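Local coordinates for protein mRNA export factor GLE1 (Saccharomyces cerevisiae, PDB 6B4E) that serves in the nuclear pore complex as an mRNA export factor that binds inositol hexakisphosphate and activates a partner enzyme, at residues S233-A238 against R277-A282; I186-L191 against A239-Q244; S171-M176 against H227-G232. One frame throughout, in Å; residues are numbered along the deposited sequence.

Contact 1 (S233-A238 against R277-A282); sequences SWWDAA and RILLEA
Trp235 and Leu279 carry most of the apolar contact, the two side chains passing alongside and pointing opposite ways. The indole stands with CG anti to its own backbone nitrogen (chi1 -171°), which carries the ring across to helix 271-284 with one face against Leu279. There Leu279 CB makes a CH-pi contact, 3.8 Å from the centroid of the five-membered ring of Trp235 and 11° off the ring normal, while Leu279 CD1 touches Trp235 CG at 3.8 Å. Farther out on the six-membered ring, Trp235 CH2 rests 4.3 Å from Leu280 CB.

This is helix-to-helix packing in the all-helical C-terminal domain of Gle1: segments 233-238 and 277-282 run 30° from parallel, with their axes 10.8 Å apart, a separation spanned by the large indole. Leu254 and Ile257 from later in helix 225-264 also pack on Trp235. With the indole cut back to an alanine, Leu279 and Leu280 would probably face a gap and the bridging water would lose its N-H donor.

That water supplies the polar link. It accepts from Trp235 NE1 at 2.9 Å and donates to Leu279 O at 2.8 Å, joining the ring to the opposing backbone. The Asp236 side chain lies across that of Leu279, nearly perpendicular, Asp236 OD2 meeting Leu279 CD2 at 3.5 Å, while Asp236 OD1 forms a salt bridge with Arg275.

Contact 2 (I186-L191 against A239-Q244); sequences ITRLQL and AVQFLQ
The C-terminal end of helix 169-188 meets a kink in the long helix 225-264 through a single pair of side chains, Arg188 and Gln241, in a surface contact of the Gle1 C-terminal domain. Helix 169-188 finishes here, Leu189 being the first residue to leave helical geometry. At the kink, the backbone nitrogens of Val240 and Gln241 make no bond to the preceding turn.

The two chains begin together and stay together. Their CB atoms are 3.7 Å apart, and both chains bend at chi2, so the flat ends come to lie one above the other. Arg188 reaches this course from a first torsion that puts CG between the backbone N and the carbonyl carbon (chi1 64°). Its guanidinium and the amide of Gln241 are stacked with planes only 15° apart. Gln241 NE2 sits over the centre of the guanidinium, 3.7 Å above its plane, and Gln241 CD comes to 3.6 Å from Arg188 NE.

Gln241 OE1 is nearer still, 3.3 Å from Arg188 NE, but it lies over the face, and the angle is too poor for a hydrogen bond. Arg188 NE instead donates to Ala237 O. In an unbroken helix that carbonyl would ordinarily receive the nitrogen of Gln241, so the arginine supplies a donor where the kink has removed one. Ala238 and Ile205 also pack against the Arg188 chain.

Arg188 thus spends its NE-H on backbone and offers Gln241 a face. The partly negative OE1 near NE is probably favourable, but the partly positive NE2 over the centre of the cation probably offsets some of that gain, so the pair is mainly a stack of flat groups without any directed bond.

Contact 3 (S171-M176 against H227-G232); sequences SYDERM and HFVILG
Met176 and Ile230 meet where helix 169-188 packs on the first turns of helix 225-264, a buried helix-helix contact within the all-helical C-terminal domain. The backbones come close here, the CA atoms of Met176 and Ile230 lying 6.4 Å apart, so short side-chain branches near the backbone do the touching.

Met176 illustrates how a long residue can give a contact only its root. Its CB touches Ile230 CG2 at 3.7 Å, and the chain then turns away. With CG anti to the carbonyl carbon (chi1 -63°) and further bends at chi2 and chi3, it folds back over Tyr172, one turn earlier in its own helix. CG lies 3.7 Å above the plane of that ring, offset toward the rim. SD follows, 3.9 Å from Tyr172 CE1, and the CE methyl ends 4.0 Å from the same Tyr172 CE1. The thioether therefore lies along the tyrosine ring, while Thr226 also packs against Met176.

Ile230 behaves similarly: CG2 faces Met176, whereas its CG1 arm leads away from helix 169-188, and Ile215 of helix 206-216 packs against this isoleucine. One turn back along helix 169-188, Asp173 covers Val229 with its CB and main chain. Its carboxylate is occupied at the start of the other helix, OD1 bonding to Asn225 ND2 and OD2 to Thr226 OG1. No hydrogen bond joins the two segments themselves. Both methyls of Val229 face Asp173: CG2 lies 4.2 Å from Asp173 CB, and CG1 comes within 3.6 Å of Asp173 O.

From the N terminus, contact 3 opens first, at 171-176, and contact 2 opens at 186-191, near the other end of helix 169-188. The chain passes through helix 206-216 before entering helix 225-264, where 227-232 closes contact 3. Segment 233-238 opens contact 1, 239-244 closes contact 2, and 277-282 on helix 271-284 closes contact 1. Contact 2 crosses both others, whereas contacts 3 and 1 follow in series. Helix 225-264 is common to all three, held to helix 169-188 at two places and to helix 271-284 at one. Contact 1 touches both others, Trp234 packing on Phe242 and Leu279 on Gly232, while contacts 2 and 3 stay about 7 Å apart at their nearest atoms.

Contact 1 (S233-A238 against R277-A282)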
loop_
_atom_site.group_PDB
_atom_site.type_symbol
_atom_site.label_atom_id
_atom_site.label_comp_id
_atom_site.label_asym_id
_atom_site.label_seq_id
_atom_site.Cartn_x
_atom_site.Cartn_y
_atom_site.Cartn_z
ATOM N N SER A 233 1.722 3.456 -10.251
ATOM C CA SER A 233 2.674 3.539 -9.155
ATOM C C SER A 233 3.073 2.150 -8.682
ATOM O O SER A 233 4.252 1.897 -8.382
ATOM C CB SER A 233 2.062 4.322 -7.994
ATOM O OG SER A 233 1.804 5.644 -8.409
ATOM N N TRP A 234 2.083 1.256 -8.542
ATOM C CA TRP A 234 2.350 -0.132 -8.184
ATOM C C TRP A 234 3.307 -0.775 -9.178
ATOM O O TRP A 234 4.284 -1.429 -8.790
ATOM C CB TRP A 234 1.039 -0.921 -8.128
ATOM C CG TRP A 234 1.298 -2.379 -7.923
ATOM C CD1 TRP A 234 1.413 -3.033 -6.732
ATOM C CD2 TRP A 234 1.535 -3.357 -8.943
ATOM N NE1 TRP A 234 1.704 -4.354 -6.947
ATOM C CE2 TRP A 234 1.787 -4.581 -8.290
ATOM C CE3 TRP A 234 1.560 -3.317 -10.338
ATOM C CZ2 TRP A 234 2.043 -5.753 -8.985
ATOM C CZ3 TRP A 234 1.822 -4.491 -11.030
ATOM C CH2 TRP A 234 2.072 -5.670 -10.352
ATOM N N TRP A 235 3.032 -0.601 -10.472
ATOM C CA TRP A 235 3.828 -1.221 -11.531
ATOM C C TRP A 235 5.293 -0.814 -11.450
ATOM O O TRP A 235 6.187 -1.668 -11.470
ATOM C CB TRP A 235 3.233 -0.825 -12.878
ATOM C CG TRP A 235 3.745 -1.509 -14.126
ATOM C CD1 TRP A 235 5.009 -1.478 -14.641
ATOM C CD2 TRP A 235 2.957 -2.264 -15.041
ATOM N NE1 TRP A 235 5.055 -2.179 -15.833
ATOM C CE2 TRP A 235 3.801 -2.678 -16.090
ATOM C CE3 TRP A 235 1.612 -2.645 -15.065
ATOM C CZ2 TRP A 235 3.336 -3.429 -17.168
ATOM C CZ3 TRP A 235 1.157 -3.404 -16.128
ATOM C CH2 TRP A 235 2.014 -3.789 -17.164
ATOM N N ASP A 236 5.553 0.491 -11.354
ATOM C CA ASP A 236 6.923 0.986 -11.264
ATOM C C ASP A 236 7.643 0.424 -10.048
ATOM O O ASP A 236 8.870 0.270 -10.073
ATOM C CB ASP A 236 6.939 2.521 -11.207
ATOM C CG ASP A 236 6.721 3.176 -12.561
ATOM O OD1 ASP A 236 6.109 4.260 -12.583
ATOM O OD2 ASP A 236 7.186 2.647 -13.582
ATOM N N ALA A 237 6.907 0.143 -8.966
ATOM C CA ALA A 237 7.479 -0.371 -7.731
ATOM C C ALA A 237 7.643 -1.890 -7.685
ATOM O O ALA A 237 8.511 -2.374 -6.947
ATOM C CB ALA A 237 6.598 0.023 -6.537
ATOM N N ALA A 238 6.819 -2.666 -8.420
ATOM C CA ALA A 238 6.739 -4.097 -8.135
ATOM C C ALA A 238 6.465 -4.992 -9.335
ATOM O O ALA A 238 6.463 -6.211 -9.156
ATOM C CB ALA A 238 5.656 -4.338 -7.072
ATOM N N ARG A 277 -0.910 2.269 -19.954
ATOM C CA ARG A 277 -0.730 1.654 -21.264
ATOM C C ARG A 277 0.714 1.800 -21.740
ATOM O O ARG A 277 1.253 0.895 -22.377
ATOM C CB ARG A 277 -1.704 2.261 -22.274
ATOM C CG ARG A 277 -1.463 1.778 -23.702
ATOM C CD ARG A 277 -2.616 2.112 -24.630
ATOM N NE ARG A 277 -3.841 1.407 -24.271
ATOM C CZ ARG A 277 -4.137 0.164 -24.641
ATOM N NH1 ARG A 277 -5.289 -0.382 -24.261
ATOM N NH2 ARG A 277 -3.290 -0.539 -25.385
ATOM N N ILE A 278 1.358 2.935 -21.440
ATOM C CA ILE A 278 2.770 3.107 -21.797
ATOM C C ILE A 278 3.640 2.077 -21.076
ATOM O O ILE A 278 4.599 1.538 -21.659
ATOM C CB ILE A 278 3.217 4.549 -21.479
ATOM C CG1 ILE A 278 2.530 5.530 -22.450
ATOM C CG2 ILE A 278 4.731 4.674 -21.508
ATOM C CD1 ILE A 278 2.902 5.356 -23.901
ATOM N N LEU A 279 3.331 1.799 -19.799
ATOM C CA LEU A 279 4.065 0.778 -19.049
ATOM C C LEU A 279 3.845 -0.603 -19.652
ATOM O O LEU A 279 4.798 -1.395 -19.791
ATOM C CB LEU A 279 3.646 0.786 -17.581
ATOM C CG LEU A 279 4.042 2.033 -16.788
ATOM C CD1 LEU A 279 3.423 2.085 -15.435
ATOM C CD2 LEU A 279 5.568 2.144 -16.626
ATOM N N LEU A 280 2.594 -0.916 -20.013
ATOM C CA LEU A 280 2.333 -2.176 -20.703
ATOM C C LEU A 280 3.187 -2.272 -21.961
ATOM O O LEU A 280 3.802 -3.309 -22.233
ATOM C CB LEU A 280 0.849 -2.287 -21.066
ATOM C CG LEU A 280 0.465 -3.443 -22.018
ATOM C CD1 LEU A 280 0.161 -4.683 -21.241
ATOM C CD2 LEU A 280 -0.700 -3.089 -22.935
ATOM N N GLU A 281 3.235 -1.191 -22.739
ATOM C CA GLU A 281 3.984 -1.203 -23.989
ATOM C C GLU A 281 5.475 -1.408 -23.758
ATOM O O GLU A 281 6.144 -2.081 -24.556
ATOM C CB GLU A 281 3.748 0.095 -24.760
ATOM C CG GLU A 281 2.340 0.244 -25.275
ATOM C CD GLU A 281 2.040 1.638 -25.836
ATOM O OE1 GLU A 281 2.941 2.524 -25.843
ATOM O OE2 GLU A 281 0.893 1.828 -26.287
ATOM N N ALA A 282 6.023 -0.811 -22.706
ATOM C CA ALA A 282 7.437 -1.004 -22.415
ATOM C C ALA A 282 7.731 -2.462 -22.093
ATOM O O ALA A 282 8.763 -3.001 -22.499
ATOM C CB ALA A 282 7.845 -0.096 -21.251
HETATM O O HOH W 1 6.873 -1.936 -18.019
#

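Contact 2 (I186-L191 against A239-Q244)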
loop_
_atom_site.group_PDB
_atom_site.type_symbol
_atom_site.label_atom_id
_atom_site.label_comp_id
_atom_site.label_asym_id
_atom_site.label_seq_id
_atom_site.Cartn_x
_atom_site.Cartn_y
_atom_site.Cartn_z
ATOM N N ILE A 186 6.803 -2.907 -0.229
ATOM C CA ILE A 186 6.831 -3.817 0.909
ATOM C C ILE A 186 6.396 -5.219 0.490
ATOM O O ILE A 186 6.977 -6.219 0.936
ATOM C CB ILE A 186 5.965 -3.255 2.054
ATOM C CG1 ILE A 186 6.637 -2.004 2.641
ATOM C CG2 ILE A 186 5.747 -4.312 3.140
ATOM C CD1 ILE A 186 5.820 -1.242 3.661
ATOM N N THR A 187 5.377 -5.329 -0.368
ATOM C CA THR A 187 4.894 -6.658 -0.718
ATOM C C THR A 187 5.902 -7.450 -1.539
ATOM O O THR A 187 5.829 -8.683 -1.539
ATOM C CB THR A 187 3.561 -6.626 -1.485
ATOM O OG1 THR A 187 3.726 -6.053 -2.790
ATOM C CG2 THR A 187 2.456 -5.893 -0.706
ATOM N N ARG A 188 6.845 -6.791 -2.218
ATOM C CA ARG A 188 7.785 -7.500 -3.080
ATOM C C ARG A 188 9.201 -7.548 -2.512
ATOM O O ARG A 188 10.088 -8.157 -3.123
ATOM C CB ARG A 188 7.769 -6.896 -4.498
ATOM C CG ARG A 188 8.234 -5.446 -4.672
ATOM C CD ARG A 188 9.728 -5.262 -4.531
ATOM N NE ARG A 188 10.145 -4.087 -5.304
ATOM C CZ ARG A 188 11.399 -3.691 -5.482
ATOM N NH1 ARG A 188 12.398 -4.349 -4.928
ATOM N NH2 ARG A 188 11.642 -2.603 -6.225
ATOM N N LEU A 189 9.427 -6.972 -1.338
ATOM C CA LEU A 189 10.685 -7.155 -0.630
ATOM C C LEU A 189 10.677 -8.458 0.148
ATOM O O LEU A 189 9.641 -8.885 0.666
ATOM C CB LEU A 189 10.938 -6.004 0.345
ATOM C CG LEU A 189 11.226 -4.619 -0.238
ATOM C CD1 LEU A 189 11.168 -3.582 0.874
ATOM C CD2 LEU A 189 12.571 -4.578 -0.911
ATOM N N GLN A 190 11.848 -9.090 0.238
ATOM C CA GLN A 190 12.031 -10.228 1.128
ATOM C C GLN A 190 12.416 -9.738 2.511
ATOM O O GLN A 190 13.071 -8.706 2.671
ATOM C CB GLN A 190 13.115 -11.177 0.625
ATOM C CG GLN A 190 12.887 -11.709 -0.777
ATOM C CD GLN A 190 11.770 -12.724 -0.830
ATOM O OE1 GLN A 190 11.507 -13.426 0.147
ATOM N NE2 GLN A 190 11.104 -12.810 -1.968
ATOM N N LEU A 191 12.029 -10.510 3.512
ATOM C CA LEU A 191 12.459 -10.200 4.853
ATOM C C LEU A 191 13.983 -10.230 4.925
ATOM O O LEU A 191 14.635 -11.037 4.258
ATOM C CB LEU A 191 11.875 -11.203 5.852
ATOM C CG LEU A 191 10.376 -11.136 6.119
ATOM C CD1 LEU A 191 9.966 -12.279 7.040
ATOM C CD2 LEU A 191 10.019 -9.782 6.728
ATOM N N ALA A 239 6.264 -4.468 -10.550
ATOM C CA ALA A 239 5.873 -5.358 -11.652
ATOM C C ALA A 239 6.936 -6.420 -11.936
ATOM O O ALA A 239 6.605 -7.588 -12.192
ATOM C CB ALA A 239 5.567 -4.555 -12.912
ATOM N N VAL A 240 8.211 -6.042 -11.909
ATOM C CA VAL A 240 9.280 -7.013 -12.158
ATOM C C VAL A 240 9.165 -8.198 -11.204
ATOM O O VAL A 240 9.268 -9.366 -11.603
ATOM C CB VAL A 240 10.650 -6.323 -12.030
ATOM C CG1 VAL A 240 11.767 -7.355 -11.861
ATOM C CG2 VAL A 240 10.869 -5.433 -13.243
ATOM N N GLN A 241 8.972 -7.908 -9.921
ATOM C CA GLN A 241 8.939 -8.956 -8.917
ATOM C C GLN A 241 7.626 -9.727 -8.935
ATOM O O GLN A 241 7.595 -10.905 -8.561
ATOM C CB GLN A 241 9.179 -8.352 -7.536
ATOM C CG GLN A 241 10.561 -7.785 -7.347
ATOM C CD GLN A 241 10.743 -6.423 -7.998
ATOM O OE1 GLN A 241 9.783 -5.668 -8.210
ATOM N NE2 GLN A 241 11.993 -6.087 -8.297
ATOM N N PHE A 242 6.537 -9.075 -9.342
ATOM C CA PHE A 242 5.251 -9.755 -9.493
ATOM C C PHE A 242 5.341 -10.835 -10.560
ATOM O O PHE A 242 4.858 -11.953 -10.372
ATOM C CB PHE A 242 4.190 -8.714 -9.854
ATOM C CG PHE A 242 2.757 -9.205 -9.795
ATOM C CD1 PHE A 242 2.164 -9.533 -8.585
ATOM C CD2 PHE A 242 1.990 -9.253 -10.946
ATOM C CE1 PHE A 242 0.850 -9.943 -8.537
ATOM C CE2 PHE A 242 0.673 -9.674 -10.900
ATOM C CZ PHE A 242 0.103 -10.009 -9.691
ATOM N N LEU A 243 5.989 -10.516 -11.679
ATOM C CA LEU A 243 6.239 -11.514 -12.714
ATOM C C LEU A 243 7.123 -12.649 -12.214
ATOM O O LEU A 243 6.922 -13.812 -12.595
ATOM C CB LEU A 243 6.878 -10.845 -13.938
ATOM C CG LEU A 243 5.928 -9.972 -14.740
ATOM C CD1 LEU A 243 6.719 -9.075 -15.671
ATOM C CD2 LEU A 243 4.993 -10.825 -15.541
ATOM N N GLN A 244 8.136 -12.334 -11.403
ATOM C CA GLN A 244 8.964 -13.381 -10.810
ATOM C C GLN A 244 8.128 -14.325 -9.971
ATOM O O GLN A 244 8.338 -15.549 -9.987
ATOM C CB GLN A 244 10.072 -12.759 -9.960
ATOM C CG GLN A 244 11.080 -12.008 -10.804
ATOM C CD GLN A 244 12.067 -11.171 -9.997
ATOM O OE1 GLN A 244 11.940 -10.992 -8.786
ATOM N NE2 GLN A 244 13.034 -10.610 -10.694
#

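Contact 3 (S171-M176 against H227-G232)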
loop_
_atom_site.group_PDB
_atom_site.type_symbol
_atom_site.label_atom_id
_atom_site.label_comp_id
_atom_site.label_asym_id
_atom_site.label_seq_id
_atom_site.Cartn_x
_atom_site.Cartn_y
_atom_site.Cartn_z
ATOM N N SER A 171 -3.798 16.505 -6.492
ATOM C CA SER A 171 -3.335 16.324 -5.117
ATOM C C SER A 171 -3.723 14.944 -4.598
ATOM O O SER A 171 -2.885 14.191 -4.089
ATOM C CB SER A 171 -3.929 17.429 -4.243
ATOM O OG SER A 171 -3.613 17.251 -2.885
ATOM N N TYR A 172 -4.997 14.596 -4.741
ATOM C CA TYR A 172 -5.480 13.304 -4.273
ATOM C C TYR A 172 -4.779 12.164 -4.990
ATOM O O TYR A 172 -4.304 11.210 -4.358
ATOM C CB TYR A 172 -6.988 13.228 -4.484
ATOM C CG TYR A 172 -7.598 11.887 -4.168
ATOM C CD1 TYR A 172 -7.839 11.488 -2.857
ATOM C CD2 TYR A 172 -7.962 11.020 -5.190
ATOM C CE1 TYR A 172 -8.417 10.237 -2.581
ATOM C CE2 TYR A 172 -8.552 9.795 -4.925
ATOM C CZ TYR A 172 -8.769 9.403 -3.629
ATOM O OH TYR A 172 -9.343 8.169 -3.416
ATOM N N ASP A 173 -4.727 12.227 -6.317
ATOM C CA ASP A 173 -4.139 11.129 -7.077
ATOM C C ASP A 173 -2.682 10.918 -6.699
ATOM O O ASP A 173 -2.235 9.778 -6.539
ATOM C CB ASP A 173 -4.261 11.386 -8.581
ATOM C CG ASP A 173 -5.685 11.193 -9.097
ATOM O OD1 ASP A 173 -5.977 11.682 -10.209
ATOM O OD2 ASP A 173 -6.506 10.586 -8.393
ATOM N N GLU A 174 -1.920 12.004 -6.563
ATOM C CA GLU A 174 -0.492 11.852 -6.305
ATOM C C GLU A 174 -0.238 11.349 -4.894
ATOM O O GLU A 174 0.675 10.534 -4.688
ATOM C CB GLU A 174 0.237 13.156 -6.590
ATOM C CG GLU A 174 0.308 13.466 -8.100
ATOM C CD GLU A 174 1.203 14.646 -8.461
ATOM O OE1 GLU A 174 1.699 15.334 -7.547
ATOM O OE2 GLU A 174 1.411 14.885 -9.671
ATOM N N ARG A 175 -1.071 11.753 -3.930
ATOM C CA ARG A 175 -1.017 11.160 -2.594
ATOM C C ARG A 175 -1.315 9.660 -2.630
ATOM O O ARG A 175 -0.612 8.857 -2.000
ATOM C CB ARG A 175 -2.002 11.862 -1.651
ATOM C CG ARG A 175 -1.636 13.262 -1.284
ATOM C CD ARG A 175 -2.435 13.766 -0.082
ATOM N NE ARG A 175 -3.890 13.638 -0.234
ATOM C CZ ARG A 175 -4.648 12.703 0.347
ATOM N NH1 ARG A 175 -4.108 11.782 1.138
ATOM N NH2 ARG A 175 -5.962 12.685 0.150
ATOM N N MET A 176 -2.374 9.258 -3.341
ATOM C CA MET A 176 -2.707 7.839 -3.378
ATOM C C MET A 176 -1.574 7.046 -4.022
ATOM O O MET A 176 -1.226 5.951 -3.558
ATOM C CB MET A 176 -4.016 7.599 -4.139
ATOM C CG MET A 176 -5.251 8.231 -3.517
ATOM S SD MET A 176 -5.593 7.678 -1.837
ATOM C CE MET A 176 -4.949 9.085 -0.929
ATOM N N HIS A 227 -7.641 4.755 -9.827
ATOM C CA HIS A 227 -7.308 3.336 -9.943
ATOM C C HIS A 227 -6.134 3.135 -10.888
ATOM O O HIS A 227 -5.240 2.314 -10.628
ATOM C CB HIS A 227 -8.509 2.543 -10.441
ATOM C CG HIS A 227 -9.630 2.482 -9.458
ATOM N ND1 HIS A 227 -10.634 3.428 -9.419
ATOM C CD2 HIS A 227 -9.899 1.603 -8.466
ATOM C CE1 HIS A 227 -11.482 3.124 -8.453
ATOM N NE2 HIS A 227 -11.062 2.019 -7.863
ATOM N N PHE A 228 -6.123 3.868 -11.992
ATOM C CA PHE A 228 -5.044 3.723 -12.949
ATOM C C PHE A 228 -3.760 4.321 -12.410
ATOM O O PHE A 228 -2.673 3.780 -12.647
ATOM C CB PHE A 228 -5.422 4.373 -14.280
ATOM C CG PHE A 228 -6.530 3.652 -15.014
ATOM C CD1 PHE A 228 -6.273 2.495 -15.723
ATOM C CD2 PHE A 228 -7.826 4.128 -14.978
ATOM C CE1 PHE A 228 -7.283 1.833 -16.386
ATOM C CE2 PHE A 228 -8.841 3.475 -15.649
ATOM C CZ PHE A 228 -8.562 2.323 -16.358
ATOM N N VAL A 229 -3.869 5.445 -11.698
ATOM C CA VAL A 229 -2.699 6.048 -11.078
ATOM C C VAL A 229 -2.037 5.067 -10.116
ATOM O O VAL A 229 -0.823 4.862 -10.169
ATOM C CB VAL A 229 -3.076 7.364 -10.371
ATOM C CG1 VAL A 229 -1.883 7.905 -9.581
ATOM C CG2 VAL A 229 -3.509 8.393 -11.391
ATOM N N ILE A 230 -2.804 4.485 -9.191
ATOM C CA ILE A 230 -2.159 3.634 -8.201
ATOM C C ILE A 230 -1.625 2.368 -8.862
ATOM O O ILE A 230 -0.610 1.821 -8.416
ATOM C CB ILE A 230 -3.092 3.319 -7.017
ATOM C CG1 ILE A 230 -4.301 2.494 -7.444
ATOM C CG2 ILE A 230 -3.523 4.623 -6.319
ATOM C CD1 ILE A 230 -4.074 0.985 -7.326
ATOM N N LEU A 231 -2.275 1.884 -9.929
ATOM C CA LEU A 231 -1.749 0.716 -10.635
ATOM C C LEU A 231 -0.427 1.036 -11.321
ATOM O O LEU A 231 0.465 0.185 -11.394
ATOM C CB LEU A 231 -2.772 0.196 -11.655
ATOM C CG LEU A 231 -3.996 -0.545 -11.094
ATOM C CD1 LEU A 231 -4.989 -0.893 -12.194
ATOM C CD2 LEU A 231 -3.569 -1.796 -10.360
ATOM N N GLY A 232 -0.280 2.252 -11.838
ATOM C CA GLY A 232 0.992 2.638 -12.433
ATOM C C GLY A 232 2.073 2.838 -11.390
ATOM O O GLY A 232 3.224 2.442 -11.592
#